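PDB 6ZMV: muramidase from Trichobolus zukalii, which hydrolyses the beta-1,4 bonds between N-acetylmuramic acid and N-acetylglucosamine in bacterial peptidoglycan, as a fungal lysozyme of glycoside hydrolase family 25. Local coordinates for residues F26-A31 and G57-A62; M93-Y98 and M132-Y137; V157-S162 and I177-D182. All blocks are in the same frame, centred on the assembly; numbering follows the deposited sequence.

Contact 1 of 3, residues F26-A31 and G57-A62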
# COMPACT_ATOMS: atom_id res chain seq x y z
N PHE A 26 -5.16 -8.09 -8.93
CA PHE A 26 -3.98 -7.69 -8.17
C PHE A 26 -4.19 -8.00 -6.71
O PHE A 26 -5.33 -8.14 -6.22
CB PHE A 26 -3.64 -6.19 -8.39
CG PHE A 26 -4.65 -5.24 -7.78
CD1 PHE A 26 -5.78 -4.91 -8.46
CD2 PHE A 26 -4.49 -4.69 -6.50
CE1 PHE A 26 -6.73 -4.05 -7.92
CE2 PHE A 26 -5.46 -3.88 -5.92
CZ PHE A 26 -6.57 -3.53 -6.66
N VAL A 27 -3.07 -8.11 -6.01
CA VAL A 27 -3.07 -8.29 -4.54
C VAL A 27 -1.90 -7.53 -3.96
O VAL A 27 -0.82 -7.51 -4.55
CB VAL A 27 -3.06 -9.79 -4.15
CG1 VAL A 27 -1.81 -10.48 -4.69
CG2 VAL A 27 -3.25 -9.96 -2.67
N ILE A 28 -2.18 -6.91 -2.83
CA ILE A 28 -1.14 -6.18 -2.07
C ILE A 28 -0.92 -6.96 -0.78
O ILE A 28 -1.87 -7.34 -0.12
CB ILE A 28 -1.52 -4.70 -1.80
CG1 ILE A 28 -2.19 -4.05 -2.99
CG2 ILE A 28 -0.32 -3.92 -1.33
CD1 ILE A 28 -2.70 -2.64 -2.78
N ILE A 29 0.34 -7.26 -0.49
CA ILE A 29 0.74 -8.26 0.52
C ILE A 29 1.63 -7.67 1.61
O ILE A 29 2.64 -7.04 1.28
CB ILE A 29 1.47 -9.42 -0.18
CG1 ILE A 29 0.64 -10.05 -1.28
CG2 ILE A 29 1.91 -10.44 0.85
CD1 ILE A 29 1.45 -10.88 -2.20
N LYS A 30 1.23 -7.84 2.87
CA LYS A 30 2.08 -7.25 3.92
C LYS A 30 3.46 -7.89 3.86
O LYS A 30 3.60 -9.11 3.93
CB LYS A 30 1.50 -7.51 5.30
CG LYS A 30 2.24 -6.77 6.39
CD LYS A 30 1.53 -6.84 7.75
CE LYS A 30 2.21 -5.98 8.79
NZ LYS A 30 1.44 -5.96 10.02
N ALA A 31 4.48 -7.02 3.86
CA ALA A 31 5.88 -7.43 3.93
C ALA A 31 6.47 -7.20 5.30
O ALA A 31 7.14 -8.12 5.87
CB ALA A 31 6.67 -6.76 2.84
N GLY A 57 2.20 -6.58 -5.15
CA GLY A 57 3.24 -5.80 -4.49
C GLY A 57 3.18 -6.01 -3.02
O GLY A 57 2.26 -6.65 -2.51
N GLY A 58 4.18 -5.48 -2.33
CA GLY A 58 4.23 -5.53 -0.87
C GLY A 58 3.78 -4.21 -0.24
O GLY A 58 3.72 -3.16 -0.86
N TYR A 59 3.48 -4.28 1.06
CA TYR A 59 3.23 -3.08 1.87
C TYR A 59 3.99 -3.11 3.18
O TYR A 59 4.32 -4.17 3.72
CB TYR A 59 1.73 -2.77 2.02
CG TYR A 59 0.90 -3.60 2.97
CD1 TYR A 59 0.91 -3.32 4.34
CD2 TYR A 59 0.06 -4.61 2.51
CE1 TYR A 59 0.09 -3.99 5.20
CE2 TYR A 59 -0.77 -5.28 3.38
CZ TYR A 59 -0.77 -4.96 4.72
OH TYR A 59 -1.59 -5.63 5.57
N HIS A 60 4.25 -1.90 3.66
CA HIS A 60 4.93 -1.64 4.93
C HIS A 60 4.00 -0.95 5.91
O HIS A 60 3.53 0.16 5.61
CB HIS A 60 6.13 -0.73 4.66
CG HIS A 60 6.84 -0.43 5.95
ND1 HIS A 60 7.63 -1.36 6.56
CD2 HIS A 60 6.80 0.65 6.76
CE1 HIS A 60 8.07 -0.82 7.70
NE2 HIS A 60 7.58 0.42 7.84
N PHE A 61 3.75 -1.58 7.05
CA PHE A 61 2.98 -0.95 8.13
C PHE A 61 3.90 0.01 8.89
O PHE A 61 4.78 -0.41 9.62
CB PHE A 61 2.36 -2.05 8.99
CG PHE A 61 1.38 -1.57 10.03
CD1 PHE A 61 1.71 -0.61 10.98
CD2 PHE A 61 0.15 -2.19 10.11
CE1 PHE A 61 0.76 -0.18 11.88
CE2 PHE A 61 -0.78 -1.78 11.05
CZ PHE A 61 -0.46 -0.81 11.94
N ALA A 62 3.73 1.29 8.69
CA ALA A 62 4.61 2.33 9.26
C ALA A 62 4.45 2.34 10.77
O ALA A 62 3.34 2.35 11.33
CB ALA A 62 4.24 3.70 8.72

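Contact 2 of 3, residues M93-Y98 and M132-Y137. With GOL (glycerol), chain E; GOL (glycerol), chain D.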
# COMPACT_ATOMS: atom_id res chain seq x y z
N MET A 93 3.79 -0.21 -1.19
CA MET A 93 2.78 0.65 -0.54
C MET A 93 3.17 0.96 0.91
O MET A 93 3.44 0.03 1.70
CB MET A 93 1.39 -0.01 -0.64
CG MET A 93 0.32 0.84 -0.06
SD MET A 93 -1.32 0.06 -0.25
CE MET A 93 -1.41 -0.88 1.26
N LEU A 94 3.21 2.24 1.24
CA LEU A 94 3.40 2.74 2.60
C LEU A 94 2.06 2.82 3.30
O LEU A 94 1.20 3.59 2.87
CB LEU A 94 4.05 4.11 2.56
CG LEU A 94 4.25 4.79 3.90
CD1 LEU A 94 5.11 4.00 4.86
CD2 LEU A 94 4.80 6.16 3.74
N ASP A 95 1.84 2.00 4.31
CA ASP A 95 0.55 1.86 5.01
C ASP A 95 0.52 2.73 6.27
O ASP A 95 1.12 2.38 7.26
CB ASP A 95 0.31 0.38 5.37
CG ASP A 95 -0.88 0.14 6.26
OD1 ASP A 95 -1.62 1.10 6.52
OD2 ASP A 95 -1.05 -1.00 6.74
N MET A 96 -0.18 3.86 6.20
CA MET A 96 -0.33 4.77 7.35
C MET A 96 -1.64 4.42 8.07
O MET A 96 -2.73 4.39 7.49
CB MET A 96 -0.35 6.22 6.88
CG MET A 96 0.85 6.63 6.08
SD MET A 96 2.46 6.20 6.69
CE MET A 96 2.54 7.09 8.24
N GLU A 97 -1.52 4.15 9.35
CA GLU A 97 -2.61 3.59 10.18
C GLU A 97 -2.69 4.40 11.47
O GLU A 97 -1.64 4.95 11.90
CB GLU A 97 -2.24 2.17 10.62
CG GLU A 97 -2.12 1.15 9.53
CD GLU A 97 -3.45 0.57 9.13
OE1 GLU A 97 -3.56 0.29 7.93
OE2 GLU A 97 -4.36 0.45 9.98
N TYR A 98 -3.83 4.38 12.11
CA TYR A 98 -3.90 4.90 13.48
C TYR A 98 -2.92 4.14 14.36
O TYR A 98 -2.77 2.92 14.23
CB TYR A 98 -5.31 4.75 13.98
CG TYR A 98 -6.28 5.67 13.30
CD1 TYR A 98 -6.43 6.97 13.71
CD2 TYR A 98 -7.02 5.25 12.22
CE1 TYR A 98 -7.28 7.85 13.07
CE2 TYR A 98 -7.88 6.11 11.56
CZ TYR A 98 -8.03 7.40 12.00
OH TYR A 98 -8.93 8.21 11.37
N MET A 132 3.39 3.86 -3.38
CA MET A 132 1.99 4.25 -3.11
C MET A 132 1.86 4.60 -1.62
O MET A 132 2.61 4.04 -0.79
CB MET A 132 1.03 3.12 -3.47
CG MET A 132 1.29 2.54 -4.85
SD MET A 132 -0.02 1.57 -5.57
CE MET A 132 0.06 0.16 -4.48
N ILE A 133 0.91 5.45 -1.29
CA ILE A 133 0.58 5.81 0.11
C ILE A 133 -0.83 5.36 0.38
O ILE A 133 -1.76 5.84 -0.33
CB ILE A 133 0.78 7.28 0.40
CG1 ILE A 133 2.26 7.64 0.26
CG2 ILE A 133 0.25 7.62 1.77
CD1 ILE A 133 2.52 9.16 0.34
N TYR A 134 -1.02 4.54 1.40
CA TYR A 134 -2.34 4.12 1.90
C TYR A 134 -2.70 4.98 3.08
O TYR A 134 -1.90 5.16 4.02
CB TYR A 134 -2.29 2.65 2.31
CG TYR A 134 -3.51 2.16 3.06
CD1 TYR A 134 -3.62 2.36 4.43
CD2 TYR A 134 -4.50 1.45 2.43
CE1 TYR A 134 -4.72 1.87 5.12
CE2 TYR A 134 -5.61 0.99 3.11
CZ TYR A 134 -5.73 1.19 4.47
OH TYR A 134 -6.79 0.69 5.15
N THR A 135 -3.92 5.47 3.07
CA THR A 135 -4.47 6.24 4.19
C THR A 135 -5.97 6.23 4.13
O THR A 135 -6.57 6.13 3.05
CB THR A 135 -3.92 7.70 4.18
OG1 THR A 135 -4.31 8.43 5.34
CG2 THR A 135 -4.28 8.48 2.93
N GLY A 136 -6.60 6.52 5.27
CA GLY A 136 -7.98 7.01 5.29
C GLY A 136 -8.00 8.51 5.21
O GLY A 136 -7.00 9.17 5.46
N TYR A 137 -9.16 9.08 4.93
CA TYR A 137 -9.31 10.52 4.71
C TYR A 137 -9.01 11.26 6.02
O TYR A 137 -8.17 12.17 6.04
CB TYR A 137 -10.73 10.83 4.26
CG TYR A 137 -10.99 12.31 4.11
CD1 TYR A 137 -10.64 12.93 2.93
CD2 TYR A 137 -11.57 13.06 5.10
CE1 TYR A 137 -10.83 14.27 2.75
CE2 TYR A 137 -11.80 14.39 4.91
CZ TYR A 137 -11.40 15.01 3.75
OH TYR A 137 -11.64 16.34 3.55
C1 GOL E . -6.18 5.20 8.63
O1 GOL E . -5.17 5.60 7.69
C2 GOL E . -6.68 3.77 8.47
O2 GOL E . -7.46 3.43 9.61
C3 GOL E . -7.53 3.49 7.26
O3 GOL E . -7.84 2.09 7.23
C1 GOL D . -3.52 -2.84 3.93
O1 GOL D . -4.23 -2.26 2.85
C2 GOL D . -4.03 -2.23 5.19
O2 GOL D . -5.45 -2.41 5.28
C3 GOL D . -3.39 -2.81 6.42
O3 GOL D . -4.26 -2.63 7.51

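Contact 3 of 3, residues V157-S162 and I177-D182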
# COMPACT_ATOMS: atom_id res chain seq x y z
N VAL A 157 -3.70 5.22 -2.23
CA VAL A 157 -4.60 4.09 -1.91
C VAL A 157 -5.49 4.58 -0.78
O VAL A 157 -5.00 4.83 0.33
CB VAL A 157 -3.85 2.82 -1.57
CG1 VAL A 157 -4.81 1.67 -1.35
CG2 VAL A 157 -2.82 2.49 -2.68
N LEU A 158 -6.74 4.84 -1.06
CA LEU A 158 -7.67 5.48 -0.13
C LEU A 158 -8.61 4.44 0.47
O LEU A 158 -9.30 3.73 -0.26
CB LEU A 158 -8.46 6.54 -0.85
CG LEU A 158 -9.39 7.41 -0.01
CD1 LEU A 158 -8.68 8.10 1.13
CD2 LEU A 158 -10.08 8.43 -0.89
N ALA A 159 -8.65 4.40 1.79
CA ALA A 159 -9.56 3.48 2.50
C ALA A 159 -10.83 4.22 2.86
O ALA A 159 -10.75 5.24 3.55
CB ALA A 159 -8.90 2.93 3.73
N ARG A 160 -11.97 3.72 2.46
CA ARG A 160 -13.29 4.23 2.88
C ARG A 160 -14.30 3.14 2.69
O ARG A 160 -14.54 2.73 1.56
CB ARG A 160 -13.69 5.48 2.13
CG ARG A 160 -14.84 6.12 2.86
CD ARG A 160 -15.79 6.91 2.09
NE ARG A 160 -16.85 7.39 2.92
CZ ARG A 160 -17.91 7.99 2.42
NH1 ARG A 160 -18.77 8.57 3.23
NH2 ARG A 160 -18.06 8.07 1.11
N TYR A 161 -14.86 2.63 3.77
CA TYR A 161 -15.75 1.46 3.72
C TYR A 161 -17.17 1.97 3.57
O TYR A 161 -17.89 2.14 4.54
CB TYR A 161 -15.51 0.55 4.91
CG TYR A 161 -14.11 -0.02 5.06
CD1 TYR A 161 -13.14 0.06 4.08
CD2 TYR A 161 -13.78 -0.62 6.27
CE1 TYR A 161 -11.87 -0.44 4.30
CE2 TYR A 161 -12.53 -1.15 6.49
CZ TYR A 161 -11.58 -1.04 5.48
OH TYR A 161 -10.31 -1.46 5.68
N SER A 162 -17.53 2.28 2.33
CA SER A 162 -18.79 2.92 1.98
C SER A 162 -19.14 2.53 0.56
O SER A 162 -18.28 2.00 -0.13
CB SER A 162 -18.68 4.41 2.13
OG SER A 162 -19.89 5.03 1.81
N ILE A 177 -6.13 3.44 -6.04
CA ILE A 177 -6.81 2.23 -5.53
C ILE A 177 -7.72 2.69 -4.41
O ILE A 177 -7.32 3.53 -3.60
CB ILE A 177 -5.81 1.12 -5.12
CG1 ILE A 177 -4.94 0.67 -6.30
CG2 ILE A 177 -6.50 -0.05 -4.43
CD1 ILE A 177 -3.70 -0.11 -5.92
N TRP A 178 -8.90 2.09 -4.32
CA TRP A 178 -9.86 2.25 -3.23
C TRP A 178 -9.97 0.95 -2.45
O TRP A 178 -10.34 -0.08 -3.04
CB TRP A 178 -11.19 2.63 -3.86
CG TRP A 178 -12.35 2.80 -2.95
CD1 TRP A 178 -12.38 3.04 -1.62
CD2 TRP A 178 -13.72 2.73 -3.35
NE1 TRP A 178 -13.67 3.17 -1.16
CE2 TRP A 178 -14.52 2.97 -2.21
CE3 TRP A 178 -14.34 2.47 -4.58
CZ2 TRP A 178 -15.91 2.90 -2.27
CZ3 TRP A 178 -15.72 2.50 -4.65
CH2 TRP A 178 -16.49 2.73 -3.51
N GLN A 179 -9.70 0.98 -1.17
CA GLN A 179 -9.96 -0.14 -0.26
C GLN A 179 -11.36 0.09 0.28
O GLN A 179 -11.56 1.00 1.10
CB GLN A 179 -8.91 -0.25 0.84
CG GLN A 179 -9.06 -1.54 1.62
CD GLN A 179 -8.22 -1.53 2.89
OE1 GLN A 179 -8.52 -0.74 3.82
NE2 GLN A 179 -7.15 -2.29 2.85
N PHE A 180 -12.31 -0.71 -0.15
CA PHE A 180 -13.75 -0.38 0.09
C PHE A 180 -14.44 -1.30 1.10
O PHE A 180 -15.54 -0.96 1.50
CB PHE A 180 -14.53 -0.38 -1.21
CG PHE A 180 -14.55 -1.69 -1.95
CD1 PHE A 180 -15.59 -2.59 -1.70
CD2 PHE A 180 -13.63 -2.01 -2.95
CE1 PHE A 180 -15.67 -3.76 -2.43
CE2 PHE A 180 -13.74 -3.17 -3.69
CZ PHE A 180 -14.73 -4.05 -3.42
N ASN A 181 -13.77 -2.36 1.58
CA ASN A 181 -14.28 -3.14 2.72
C ASN A 181 -13.15 -4.01 3.28
O ASN A 181 -12.06 -4.08 2.70
CB ASN A 181 -15.55 -3.90 2.38
CG ASN A 181 -15.41 -5.13 1.51
OD1 ASN A 181 -16.26 -5.40 0.64
ND2 ASN A 181 -14.39 -5.89 1.72
N ASP A 182 -13.40 -4.56 4.46
CA ASP A 182 -12.43 -5.39 5.18
C ASP A 182 -12.87 -6.85 5.14
O ASP A 182 -12.51 -7.58 6.06
CB ASP A 182 -12.17 -4.85 6.58
CG ASP A 182 -13.37 -4.78 7.48
OD1 ASP A 182 -14.45 -5.13 7.03
OD2 ASP A 182 -13.19 -4.33 8.66

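Contact 1 of 3, residues F26-A31 and G57-A62
Lys-30 lies across the ring of Tyr-59 where two parallel strands of the barrel sheet run side by side. The backbones and the Tyr-59 ring form the tightly packed part. Four hydrogen bonds join the strands in a parallel ladder: Gly-57 N to Val-27 O, Ile-29 N to Gly-57 O (2.9 Å), Tyr-59 N to Ile-29 O and Ala-31 N to Tyr-59 O. The third departs from the others, since its donor stands 41° above the carbonyl plane of Ile-29. The chains come close at Gly-58, its CA 3.1 Å from Ile-29 O in a CA-H...O contact. Tyr-59 has CG between its own backbone N and carbonyl carbon (chi1 75°), which lays the ring over the neighbouring strand. Lys-30 CA sits 3.6 Å from the ring centroid, a CH-pi contact over the face, and Lys-30 CB approaches Tyr-59 CZ at 3.5 Å. At the ring edge, Ile-28 CG2 lies 3.9 Å from Tyr-59 CD2. The contact is looser toward Phe-61, itself partly exposed, where the extended Lys-30 chain brings CE to 3.9 Å from Phe-61 CB. Lys-30 NZ continues to a salt bridge with Glu-33, and Tyr-59 OH is hydrogen-bonded to a glycerol, probably from the crystallisation liquor. Strand 2-7 pairs with the other edge of 26-31, while strand 93-95 receives the side chains of Ile-28, Tyr-59 and Phe-61. On the outer face, Ile-29 and Ala-31 pack against helix 42-51.

Contact 2 of 3, residues M93-Y98 and M132-Y137
The beta-alpha-beta unit of strand 93-95, helix 109-127 and strand 132-136 places Leu-94 beside Ile-133 and Met-93 beside Met-132 as parallel neighbours in the sheet. Leu-94 N donates to Met-132 O and Tyr-134 N to Leu-94 O, both at 2.8 Å and nearly straight; Met-96 N follows with a longer bond to Tyr-134 O. On the face that carries Met-93 and Tyr-134, the Met-93 chain runs extended to SD, 3.8 Å from Tyr-134 CB, and the turn at chi3 (90°) folds CE back to a like distance from the same atom. The sulfur is 5.4 Å from the ring centroid, an oblique Met-aromatic contact. Past the end of strand 93-95, Met-96 CG lies 4.5 Å from Ile-133 CG2.

Asp-95 and Glu-97 form the Asp-x-Glu pattern that family 25 lysozymes carry at the C-terminal end of a barrel strand, and here probably mark the active site. The Glu-97 carboxylate lies almost parallel to the Tyr-134 ring, their planes 10° apart, with Glu-97 OE1 3.4 Å from Tyr-134 CE1. Two glycerols, probably from the crystallisation liquor, occupy this end. Chain D glycerol sets its C2 3.9 Å above the Tyr-134 ring plane and donates from O3 to Glu-97 OE1. Chain E glycerol donates from O3 to Tyr-134 OH, and its O1 bridges the two segments by donating to Met-96 O (2.7 Å) and accepting from Gly-136 N, the N-cap of helix 137-144. Tyr-134 OH has a further partner in Gln-179.

Contact 3 of 3, residues V157-S162 and I177-D182
Gln-179 rises beside Ala-159, on the same face of the sheet, and meets the hydroxyl edge of the Tyr-161 ring. Its CB is 4.1 Å from Ala-159 CA, CG is 4.0 Å from Tyr-161 CE1, CD lies 3.5 Å from Tyr-161 OH, and OE1 accepts the Tyr-161 hydroxyl (OH to OE1 2.7 Å). CG stands anti to the backbone N (chi1 -170°) and the extended chain carries the amide out to this hydroxyl, which approaches 60° above the carbonyl plane. NE2 goes on to Asp-6 and a bound glycerol. Tyr-161 is the centre of an inverse gamma turn, and one face of its ring lies against Asn-181 CA, 3.7 Å from the plane. On the other side of the sheet, Trp-178 NE1 donates to Arg-160 O at 2.9 Å, on a carbonyl lone pair. This bond ties the indole to the chain just past strand 156-159, where the ladder has closed with Arg-160 N bound to Gln-179 O. Since OE1 also takes the hydroxyl of Tyr-134 and NE2 has two acceptors, the amide of Gln-179 is gripped at both ends, consistent with a fixed polar wall beside the glycerol site.

How the contacts relate
The three contacts are successive parts of one curled barrel sheet, and they follow one another along the chain. Contacts 1 and 2, with centres 11 Å apart, share the seam between strands 55-61 and 93-95: His-60 N lies 2.9 Å from Met-93 O and His-60 O 2.8 Å from Asp-95 N. Contacts 2 and 3, also 11 Å apart, meet where Ile-133 O lies 2.8 Å from Val-157 N. Contacts 1 and 3 touch across the barrel interior, Ile-28 CD1 lying 4.2 Å from Ile-177 CD1. Glu-97 and Gln-179 both bind the chain D glycerol; Tyr-134 binds the chain E one and, weakly, the chain D one; Tyr-59 also bonds a glycerol. Together they probably outline the active-site pocket.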